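Local structure of glycosyl hydrolase (Rhizobium leguminosarum bv. trifolii, 5NDX) at residues T25-P29 / A30-L34; S76-D79 / R80-V84; L512-P515 / L516-T520; A584-S588 / T589-H593. The protein probably hydrolyses O-glycosidic bonds as a family 39 glycosidase, and is a bacterial orthologue of human alpha-L-iduronidase. The protein carries 2 engineered substitutions. All coordinates share one frame; numbering follows the deposited sequence.

Contact 1 of 4, residues T25-P29 / A30-L34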
loop_
_atom_site.group_PDB
_atom_site.type_symbol
_atom_site.label_atom_id
_atom_site.label_comp_id
_atom_site.label_asym_id
_atom_site.label_seq_id
_atom_site.Cartn_x
_atom_site.Cartn_y
_atom_site.Cartn_z
ATOM N N THR A 25 -1.895 0.307 -3.785
ATOM C CA THR A 25 -3.105 -0.353 -3.344
ATOM C C THR A 25 -4.228 0.064 -4.305
ATOM O O THR A 25 -4.007 0.758 -5.304
ATOM C CB THR A 25 -3.442 -0.067 -1.832
ATOM O OG1 THR A 25 -4.621 -0.793 -1.432
ATOM C CG2 THR A 25 -3.714 1.383 -1.580
ATOM N N GLY A 26 -5.417 -0.394 -4.018
ATOM C CA GLY A 26 -6.519 -0.125 -4.876
ATOM C C GLY A 26 -7.846 -0.479 -4.243
ATOM O O GLY A 26 -7.905 -1.052 -3.142
ATOM N N PHE A 27 -8.906 -0.068 -4.939
ATOM C CA PHE A 27 -10.289 -0.314 -4.531
ATOM C C PHE A 27 -11.242 -0.020 -5.708
ATOM O O PHE A 27 -10.809 0.386 -6.797
ATOM C CB PHE A 27 -10.684 0.500 -3.298
ATOM C CG PHE A 27 -10.611 1.987 -3.496
ATOM C CD1 PHE A 27 -11.676 2.691 -4.044
ATOM C CD2 PHE A 27 -9.486 2.676 -3.148
ATOM C CE1 PHE A 27 -11.603 4.050 -4.244
ATOM C CE2 PHE A 27 -9.410 4.048 -3.317
ATOM C CZ PHE A 27 -10.477 4.730 -3.888
ATOM N N SER A 28 -12.526 -0.293 -5.453
ATOM C CA SER A 28 -13.609 -0.093 -6.379
ATOM C C SER A 28 -14.844 0.276 -5.540
ATOM O O SER A 28 -14.965 -0.210 -4.423
ATOM C CB SER A 28 -13.869 -1.372 -7.159
ATOM O OG SER A 28 -14.699 -1.056 -8.236
ATOM N N PRO A 29 -15.744 1.136 -6.022
ATOM C CA PRO A 29 -15.632 1.893 -7.256
ATOM C C PRO A 29 -15.079 3.284 -7.016
ATOM O O PRO A 29 -14.899 3.730 -5.863
ATOM C CB PRO A 29 -17.107 1.996 -7.712
ATOM C CG PRO A 29 -17.819 2.248 -6.422
ATOM C CD PRO A 29 -17.106 1.279 -5.450
ATOM N N ALA A 30 -14.875 3.983 -8.125
ATOM C CA ALA A 30 -14.247 5.301 -8.139
ATOM C C ALA A 30 -14.995 6.346 -7.334
ATOM O O ALA A 30 -14.379 7.270 -6.798
ATOM C CB ALA A 30 -14.078 5.773 -9.575
ATOM N N GLU A 31 -16.304 6.181 -7.216
ATOM C CA GLU A 31 -17.137 7.106 -6.441
ATOM C C GLU A 31 -16.703 7.219 -4.987
ATOM O O GLU A 31 -16.922 8.271 -4.374
ATOM C CB GLU A 31 -18.623 6.679 -6.465
ATOM C CG GLU A 31 -19.342 6.973 -7.768
ATOM C CD GLU A 31 -19.093 5.949 -8.877
ATOM O OE1 GLU A 31 -18.378 4.940 -8.649
ATOM O OE2 GLU A 31 -19.622 6.164 -10.004
ATOM N N LEU A 32 -16.083 6.176 -4.417
ATOM C CA LEU A 32 -15.560 6.296 -3.037
ATOM C C LEU A 32 -14.590 7.410 -2.896
ATOM O O LEU A 32 -14.498 7.982 -1.811
ATOM C CB LEU A 32 -14.921 4.997 -2.532
ATOM C CG LEU A 32 -15.859 3.817 -2.409
ATOM C CD1 LEU A 32 -15.060 2.636 -1.888
ATOM C CD2 LEU A 32 -17.049 4.136 -1.519
ATOM N N LEU A 33 -13.906 7.804 -3.975
ATOM C CA LEU A 33 -12.966 8.934 -3.880
ATOM C C LEU A 33 -13.655 10.261 -3.528
ATOM O O LEU A 33 -13.018 11.178 -3.052
ATOM C CB LEU A 33 -12.174 9.116 -5.172
ATOM C CG LEU A 33 -11.083 8.115 -5.467
ATOM C CD1 LEU A 33 -10.640 8.093 -6.919
ATOM C CD2 LEU A 33 -9.864 8.420 -4.595
ATOM N N LEU A 34 -14.953 10.356 -3.742
ATOM C CA LEU A 34 -15.708 11.561 -3.382
ATOM C C LEU A 34 -16.236 11.519 -1.953
ATOM O O LEU A 34 -16.733 12.510 -1.505
ATOM C CB LEU A 34 -16.908 11.742 -4.312
ATOM C CG LEU A 34 -16.558 11.621 -5.808
ATOM C CD1 LEU A 34 -17.830 11.613 -6.660
ATOM C CD2 LEU A 34 -15.594 12.708 -6.244
#

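Contact 2 of 4, residues S76-D79 / R80-V84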
loop_
_atom_site.group_PDB
_atom_site.type_symbol
_atom_site.label_atom_id
_atom_site.label_comp_id
_atom_site.label_asym_id
_atom_site.label_seq_id
_atom_site.Cartn_x
_atom_site.Cartn_y
_atom_site.Cartn_z
ATOM N N SER A 76 -16.341 17.131 -13.940
ATOM C CA SER A 76 -16.189 17.701 -12.611
ATOM C C SER A 76 -16.004 16.643 -11.497
ATOM O O SER A 76 -15.288 16.924 -10.556
ATOM C CB SER A 76 -17.346 18.646 -12.290
ATOM O OG SER A 76 -18.546 17.923 -12.304
ATOM N N LEU A 77 -16.626 15.463 -11.599
ATOM C CA LEU A 77 -16.417 14.395 -10.619
ATOM C C LEU A 77 -15.038 13.749 -10.739
ATOM O O LEU A 77 -14.394 13.481 -9.712
ATOM C CB LEU A 77 -17.524 13.324 -10.658
ATOM C CG LEU A 77 -18.943 13.863 -10.374
ATOM C CD1 LEU A 77 -19.976 12.710 -10.364
ATOM C CD2 LEU A 77 -19.008 14.659 -9.061
ATOM N N LEU A 78 -14.581 13.539 -11.976
ATOM C CA LEU A 78 -13.256 13.003 -12.213
ATOM C C LEU A 78 -12.179 13.957 -11.717
ATOM O O LEU A 78 -11.197 13.515 -11.116
ATOM C CB LEU A 78 -13.043 12.571 -13.685
ATOM C CG LEU A 78 -11.751 11.800 -13.995
ATOM C CD1 LEU A 78 -11.574 10.527 -13.142
ATOM C CD2 LEU A 78 -11.656 11.430 -15.460
ATOM N N ASP A 79 -12.374 15.255 -11.923
ATOM C CA ASP A 79 -11.485 16.274 -11.385
ATOM C C ASP A 79 -11.338 16.184 -9.858
ATOM O O ASP A 79 -10.242 16.288 -9.353
ATOM C CB ASP A 79 -11.981 17.693 -11.688
ATOM C CG ASP A 79 -11.933 18.067 -13.173
ATOM O OD1 ASP A 79 -11.290 17.377 -14.004
ATOM O OD2 ASP A 79 -12.581 19.106 -13.475
ATOM N N ARG A 80 -12.453 16.054 -9.153
ATOM C CA ARG A 80 -12.423 15.934 -7.713
ATOM C C ARG A 80 -11.700 14.665 -7.273
ATOM O O ARG A 80 -10.947 14.704 -6.337
ATOM C CB ARG A 80 -13.842 15.961 -7.129
ATOM C CG ARG A 80 -14.429 17.382 -7.194
ATOM C CD ARG A 80 -15.929 17.442 -6.903
ATOM N NE ARG A 80 -16.289 16.749 -5.648
ATOM C CZ ARG A 80 -17.522 16.334 -5.303
ATOM N NH1 ARG A 80 -18.582 16.519 -6.101
ATOM N NH2 ARG A 80 -17.707 15.720 -4.141
ATOM N N ALA A 81 -11.912 13.577 -7.991
ATOM C CA ALA A 81 -11.349 12.289 -7.650
ATOM C C ALA A 81 -9.823 12.274 -7.847
ATOM O O ALA A 81 -9.088 11.824 -6.967
ATOM C CB ALA A 81 -11.991 11.199 -8.486
ATOM N N LEU A 82 -9.361 12.769 -8.989
ATOM C CA LEU A 82 -7.926 12.899 -9.229
ATOM C C LEU A 82 -7.298 13.938 -8.337
ATOM O O LEU A 82 -6.174 13.714 -7.854
ATOM C CB LEU A 82 -7.607 13.161 -10.686
ATOM C CG LEU A 82 -8.098 12.042 -11.621
ATOM C CD1 LEU A 82 -7.847 12.395 -13.071
ATOM C CD2 LEU A 82 -7.438 10.713 -11.272
ATOM N N ASP A 83 -7.986 15.055 -8.084
ATOM C CA ASP A 83 -7.404 16.087 -7.234
ATOM C C ASP A 83 -7.117 15.553 -5.823
ATOM O O ASP A 83 -6.099 15.896 -5.247
ATOM C CB ASP A 83 -8.317 17.299 -7.083
ATOM C CG ASP A 83 -8.330 18.210 -8.290
ATOM O OD1 ASP A 83 -7.543 18.081 -9.251
ATOM O OD2 ASP A 83 -9.216 19.056 -8.271
ATOM N N VAL A 84 -8.011 14.747 -5.249
ATOM C CA VAL A 84 -7.721 14.194 -3.917
ATOM C C VAL A 84 -6.516 13.285 -3.891
ATOM O O VAL A 84 -5.834 13.261 -2.883
ATOM C CB VAL A 84 -8.824 13.333 -3.165
ATOM C CG1 VAL A 84 -9.624 14.200 -2.302
ATOM C CG2 VAL A 84 -9.613 12.384 -4.003
#

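Contact 3 of 4, residues L512-P515 / L516-T520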
loop_
_atom_site.group_PDB
_atom_site.type_symbol
_atom_site.label_atom_id
_atom_site.label_comp_id
_atom_site.label_asym_id
_atom_site.label_seq_id
_atom_site.Cartn_x
_atom_site.Cartn_y
_atom_site.Cartn_z
ATOM N N LEU A 512 16.246 -11.307 19.542
ATOM C CA LEU A 512 14.853 -11.111 19.245
ATOM C C LEU A 512 14.103 -12.398 19.517
ATOM O O LEU A 512 14.521 -13.472 19.138
ATOM C CB LEU A 512 14.694 -10.746 17.785
ATOM C CG LEU A 512 15.355 -9.468 17.283
ATOM C CD1 LEU A 512 15.384 -9.463 15.771
ATOM C CD2 LEU A 512 14.550 -8.288 17.792
ATOM N N ASP A 513 12.971 -12.246 20.164
ATOM C CA ASP A 513 11.957 -13.289 20.287
ATOM C C ASP A 513 11.005 -13.063 19.133
ATOM O O ASP A 513 10.458 -11.960 18.982
ATOM C CB ASP A 513 11.252 -13.139 21.625
ATOM C CG ASP A 513 9.976 -13.954 21.686
ATOM O OD1 ASP A 513 10.104 -15.217 21.743
ATOM O OD2 ASP A 513 8.870 -13.309 21.578
ATOM N N VAL A 514 10.821 -14.072 18.293
ATOM C CA VAL A 514 10.181 -13.890 17.001
ATOM C C VAL A 514 8.928 -14.787 16.919
ATOM O O VAL A 514 9.023 -15.914 16.523
ATOM C CB VAL A 514 11.159 -14.210 15.874
ATOM C CG1 VAL A 514 10.524 -14.016 14.537
ATOM C CG2 VAL A 514 12.390 -13.322 15.970
ATOM N N PRO A 515 7.750 -14.250 17.276
ATOM C CA PRO A 515 6.535 -15.062 17.154
ATOM C C PRO A 515 6.150 -15.391 15.731
ATOM O O PRO A 515 6.508 -14.674 14.814
ATOM C CB PRO A 515 5.442 -14.189 17.781
ATOM C CG PRO A 515 6.168 -13.126 18.556
ATOM C CD PRO A 515 7.488 -12.930 17.861
ATOM N N LEU A 516 5.448 -16.509 15.587
ATOM C CA LEU A 516 4.778 -16.894 14.364
ATOM C C LEU A 516 3.280 -16.622 14.574
ATOM O O LEU A 516 2.667 -17.236 15.458
ATOM C CB LEU A 516 5.016 -18.364 14.059
ATOM C CG LEU A 516 4.243 -18.945 12.869
ATOM C CD1 LEU A 516 4.775 -18.310 11.625
ATOM C CD2 LEU A 516 4.427 -20.479 12.823
ATOM N N PRO A 517 2.652 -15.745 13.790
ATOM C CA PRO A 517 3.265 -14.839 12.822
ATOM C C PRO A 517 3.740 -13.518 13.414
ATOM O O PRO A 517 3.239 -13.079 14.448
ATOM C CB PRO A 517 2.124 -14.545 11.865
ATOM C CG PRO A 517 0.878 -14.661 12.668
ATOM C CD PRO A 517 1.171 -15.597 13.820
ATOM N N SER A 518 4.702 -12.892 12.734
ATOM C CA SER A 518 5.140 -11.556 13.101
ATOM C C SER A 518 5.951 -10.932 12.009
ATOM O O SER A 518 6.467 -11.618 11.116
ATOM C CB SER A 518 5.958 -11.576 14.423
ATOM O OG SER A 518 7.243 -12.192 14.213
ATOM N N LEU A 519 5.987 -9.603 12.050
ATOM C CA LEU A 519 6.867 -8.819 11.199
ATOM C C LEU A 519 7.645 -7.904 12.120
ATOM O O LEU A 519 7.051 -7.193 12.918
ATOM C CB LEU A 519 6.053 -7.966 10.209
ATOM C CG LEU A 519 6.879 -7.128 9.234
ATOM C CD1 LEU A 519 7.792 -7.996 8.358
ATOM C CD2 LEU A 519 5.944 -6.289 8.320
ATOM N N THR A 520 8.949 -7.921 11.996
ATOM C CA THR A 520 9.828 -7.069 12.771
ATOM C C THR A 520 10.632 -6.187 11.792
ATOM O O THR A 520 11.177 -6.687 10.815
ATOM C CB THR A 520 10.833 -7.881 13.573
ATOM O OG1 THR A 520 10.167 -8.856 14.366
ATOM C CG2 THR A 520 11.666 -7.026 14.516
#

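Contact 4 of 4, residues A584-S588 / T589-H593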
loop_
_atom_site.group_PDB
_atom_site.type_symbol
_atom_site.label_atom_id
_atom_site.label_comp_id
_atom_site.label_asym_id
_atom_site.label_seq_id
_atom_site.Cartn_x
_atom_site.Cartn_y
_atom_site.Cartn_z
ATOM N N ALA A 584 1.506 7.118 20.751
ATOM C CA ALA A 584 2.689 6.424 20.246
ATOM C C ALA A 584 3.431 7.337 19.267
ATOM O O ALA A 584 2.798 8.118 18.584
ATOM C CB ALA A 584 2.246 5.164 19.538
ATOM N N PRO A 585 4.765 7.244 19.204
ATOM C CA PRO A 585 5.566 7.863 18.140
ATOM C C PRO A 585 5.120 7.434 16.748
ATOM O O PRO A 585 4.883 6.239 16.506
ATOM C CB PRO A 585 6.973 7.319 18.406
ATOM C CG PRO A 585 6.971 7.000 19.855
ATOM C CD PRO A 585 5.611 6.463 20.118
ATOM N N LEU A 586 4.956 8.397 15.856
ATOM C CA LEU A 586 4.330 8.123 14.584
ATOM C C LEU A 586 5.411 7.983 13.573
ATOM O O LEU A 586 6.225 8.911 13.405
ATOM C CB LEU A 586 3.428 9.272 14.187
ATOM C CG LEU A 586 2.248 9.514 15.123
ATOM C CD1 LEU A 586 1.707 10.928 14.912
ATOM C CD2 LEU A 586 1.176 8.418 14.895
ATOM N N ILE A 587 5.429 6.904 12.818
ATOM C CA ILE A 587 6.334 6.891 11.658
ATOM C C ILE A 587 5.728 7.435 10.343
ATOM O O ILE A 587 6.483 7.727 9.411
ATOM C CB ILE A 587 6.996 5.535 11.386
ATOM C CG1 ILE A 587 5.954 4.499 11.069
ATOM C CG2 ILE A 587 7.844 5.105 12.565
ATOM C CD1 ILE A 587 6.601 3.169 10.732
ATOM N N SER A 588 4.408 7.529 10.270
ATOM C CA SER A 588 3.723 8.091 9.116
ATOM C C SER A 588 3.290 9.512 9.444
ATOM O O SER A 588 3.086 9.857 10.597
ATOM C CB SER A 588 2.468 7.220 8.724
ATOM O OG SER A 588 2.911 6.024 8.029
ATOM N N THR A 589 3.109 10.312 8.412
ATOM C CA THR A 589 2.846 11.732 8.559
ATOM C C THR A 589 1.372 12.025 8.526
ATOM O O THR A 589 0.910 12.792 7.709
ATOM C CB THR A 589 3.562 12.492 7.444
ATOM O OG1 THR A 589 3.015 12.100 6.188
ATOM C CG2 THR A 589 5.043 12.192 7.492
ATOM N N ALA A 590 0.649 11.424 9.470
ATOM C CA ALA A 590 -0.774 11.583 9.578
ATOM C C ALA A 590 -1.206 11.279 11.010
ATOM O O ALA A 590 -0.574 10.494 11.698
ATOM C CB ALA A 590 -1.491 10.680 8.580
ATOM N N PHE A 591 -2.220 11.985 11.487
ATOM C CA PHE A 591 -2.710 11.778 12.838
ATOM C C PHE A 591 -4.141 12.222 13.012
ATOM O O PHE A 591 -4.493 13.330 12.654
ATOM C CB PHE A 591 -1.801 12.507 13.829
ATOM C CG PHE A 591 -2.225 12.354 15.260
ATOM C CD1 PHE A 591 -2.049 11.152 15.925
ATOM C CD2 PHE A 591 -2.861 13.401 15.938
ATOM C CE1 PHE A 591 -2.440 11.002 17.276
ATOM C CE2 PHE A 591 -3.268 13.242 17.272
ATOM C CZ PHE A 591 -3.049 12.039 17.942
ATOM N N LEU A 592 -4.972 11.347 13.559
ATOM C CA LEU A 592 -6.338 11.685 13.889
ATOM C C LEU A 592 -6.426 12.136 15.357
ATOM O O LEU A 592 -6.105 11.362 16.250
ATOM C CB LEU A 592 -7.330 10.510 13.606
ATOM C CG LEU A 592 -8.687 11.191 13.919
ATOM C CD1 LEU A 592 -9.521 11.512 12.709
ATOM C CD2 LEU A 592 -9.448 10.753 15.121
ATOM N N HIS A 593 -6.812 13.400 15.611
ATOM C CA HIS A 593 -6.984 13.895 16.983
ATOM C C HIS A 593 -8.460 13.998 17.361
ATOM O O HIS A 593 -9.228 14.606 16.615
ATOM C CB HIS A 593 -6.396 15.313 17.133
ATOM C CG HIS A 593 -6.344 15.767 18.560
ATOM N ND1 HIS A 593 -6.714 17.036 18.962
ATOM C CD2 HIS A 593 -6.014 15.087 19.690
ATOM C CE1 HIS A 593 -6.548 17.139 20.272
ATOM N NE2 HIS A 593 -6.147 15.969 20.743
#

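Contact 1 of 4, residues T25-P29 / A30-L34
F27 lays CD1 and CE1 of its ring against CD1 and CB of L32 and meets L33 at the ring's far end. F27 closes the first strand of the TIM barrel, 24-27. The chain then turns through S28 and P29 into a 3-10 segment, 30-34, that leads to helix 36-45. F27 CE1 lies 3.9 Å from L32 CB, an oblique approach. F27 CD1 is 4.0 Å from L32 CD1. The tip of the ring works differently: L33 CG comes in at the edge, close to the ring plane, 3.8 Å from F27 CZ. F27 CG stands between the backbone N and the carbonyl carbon, chi1 61°. This rotation places the ring beside L32 and L33. The carbonyl of P29 also borders the ring edge, in its plane. That oxygen, P29 O, accepts the first 3-10 bond from L32 N at 3.1 Å, with an N-H...O angle of 156°. The donor lies above the carbonyl plane, 41° out of it. The peptide bond before P29 is cis, and it lies within the bend. V58 of strand 55-58 and M38 of helix 36-45 also touch F27. On the outer side of the turn the E31 chain bends at chi2 and crosses P29 at about a right angle. Its OE1 lies beside P29 CG and 3.3 Å from P29 CB.

Contact 2 of 4, residues S76-D79 / R80-V84
L78 and L82 touch one turn apart on helix 76-87. L78 CG is 4.1 Å from L82 CD1, and the two side chains lie at an oblique angle. L78 CG stands anti to the backbone N, chi1 -171°, which brings CG and the CD1 methyl beside L82. L77 and R80 run side by side and point the same way. L77 CD2 lies 3.5 Å from R80 NH1, obliquely to the guanidinium. The backbone beneath is regular alpha helix. L82 N bonds to L78 O at 2.9 Å and is nearly straight, at 176°. D83 N reaches D79 O at 2.9 Å, with the donor tilted from the carbonyl plane. The carboxylates of D79 and D83 are on one face, their OD1 atoms 6.1 Å apart. This like-charge pair is probably offset by arginines of helix 110-131. D79 pairs with R126 and also bonds to Y127 OH. D83 forms a salt bridge to R130 and a hydrogen bond to Y131 OH. Were D83 an alanine, R130 would probably be left, of these two aspartates, with only a long, weak pairing to D79, and Y131 OH would lose this partner. The leucine face packs on the same neighbour, L78 and L82 both against Y127. The helix lies in the barrel's outer layer, held against helix 110-131 on this face, while V84 reaches L42 of helix 36-45.

Contact 3 of 4, residues L512-P515 / L516-T520
S518 reaches back across a tight turn to P515, and this pair forms the close-packed part of the contact. S518 OG donates to P515 O at 2.7 Å. The donor lies in the carbonyl plane, on a lone pair of the oxygen. S518 OG sits between its backbone N and carbonyl carbon, chi1 71°, which brings the hydroxyl over the inside of the turn. There it also meets apolar atoms. OG is 3.7 Å from P515 CD and 3.8 Å from V514 CG1. R444 of strand 436-445 and D446 touch both P515 and S518. The peptide bond before P517 is cis, and residues 515-518 are consistent with a type VIb turn. As is common for type VIb turns, no backbone bond closes it: S518 N is 3.3 Å from P515 O but poorly aimed. The outer side is looser. L516 and P517 point away from the preceding strand and are partly exposed. D513 is exposed and pairs with R423. The turn links strands 508-516 and 518-526, which are not neighbours in their nine-stranded sheet, part of a beta-sandwich-like domain. Without this hydroxyl, as with an alanine in place of S518, P515 O would probably lack this donor and the turn would be less firmly closed. The chemistry implies that a side-chain hydroxyl takes over the bridging task that the backbone N-H does not perform here.

Contact 4 of 4, residues A584-S588 / T589-H593
S588 and A590 enclose an inverse gamma turn centred on T589, just where the loop becomes strand 590-594. A590 N bonds to S588 O at 3.1 Å. The bond is weak, with an N-H...O angle of 143°, as the tight three-residue ring dictates. The turn folds the chain so that L586 comes back over the start of the strand. L586 CD1 lies 3.9 Å from F591 CD1. The same methyl is 4.0 Å from F591 CB, so it rests at the root of the ring, and it approaches the ring obliquely. The two side chains cross at about a right angle. F591 CG is anti to its own backbone N, chi1 -180°, which places the ring beside L586 CD1. The L586 methyl also covers A590 O, 4.0 Å away. The polar ends at the turn are bonded outward. T589 OG1 meets W556 O, and S588 OG meets E370. W556 and V569 lie on the two facing sheets of the domain and pack on L586 and F591 respectively. The three strands 536-545, 549-557 and 590-594 against a four-stranded sheet are consistent with a fibronectin type III fold, with 590-594 as its fifth strand in chain order.

In the fold
Contacts 1 and 2 belong to the TIM barrel and touch directly, their centres about 12 Å apart. L33 CD1 packs on A81 CB at 3.7 Å, and L34 CD2 on R80 CB at 3.8 Å. Contact 1 lies near the active site: the S28 side chain is about 5 Å from a bound iduronide ligand. It is about 9 Å from that of Q146, an altered residue at the predicted proton-donor position. Contact 2, on helix 76-87 of the barrel's outer layer, lies away from the annotated sites. Contacts 3 and 4 lie in the other two domains, their centres about 24 Å apart. Contact 4 still meets the barrel, since L592 packs on helix 36-45, which follows contact 1.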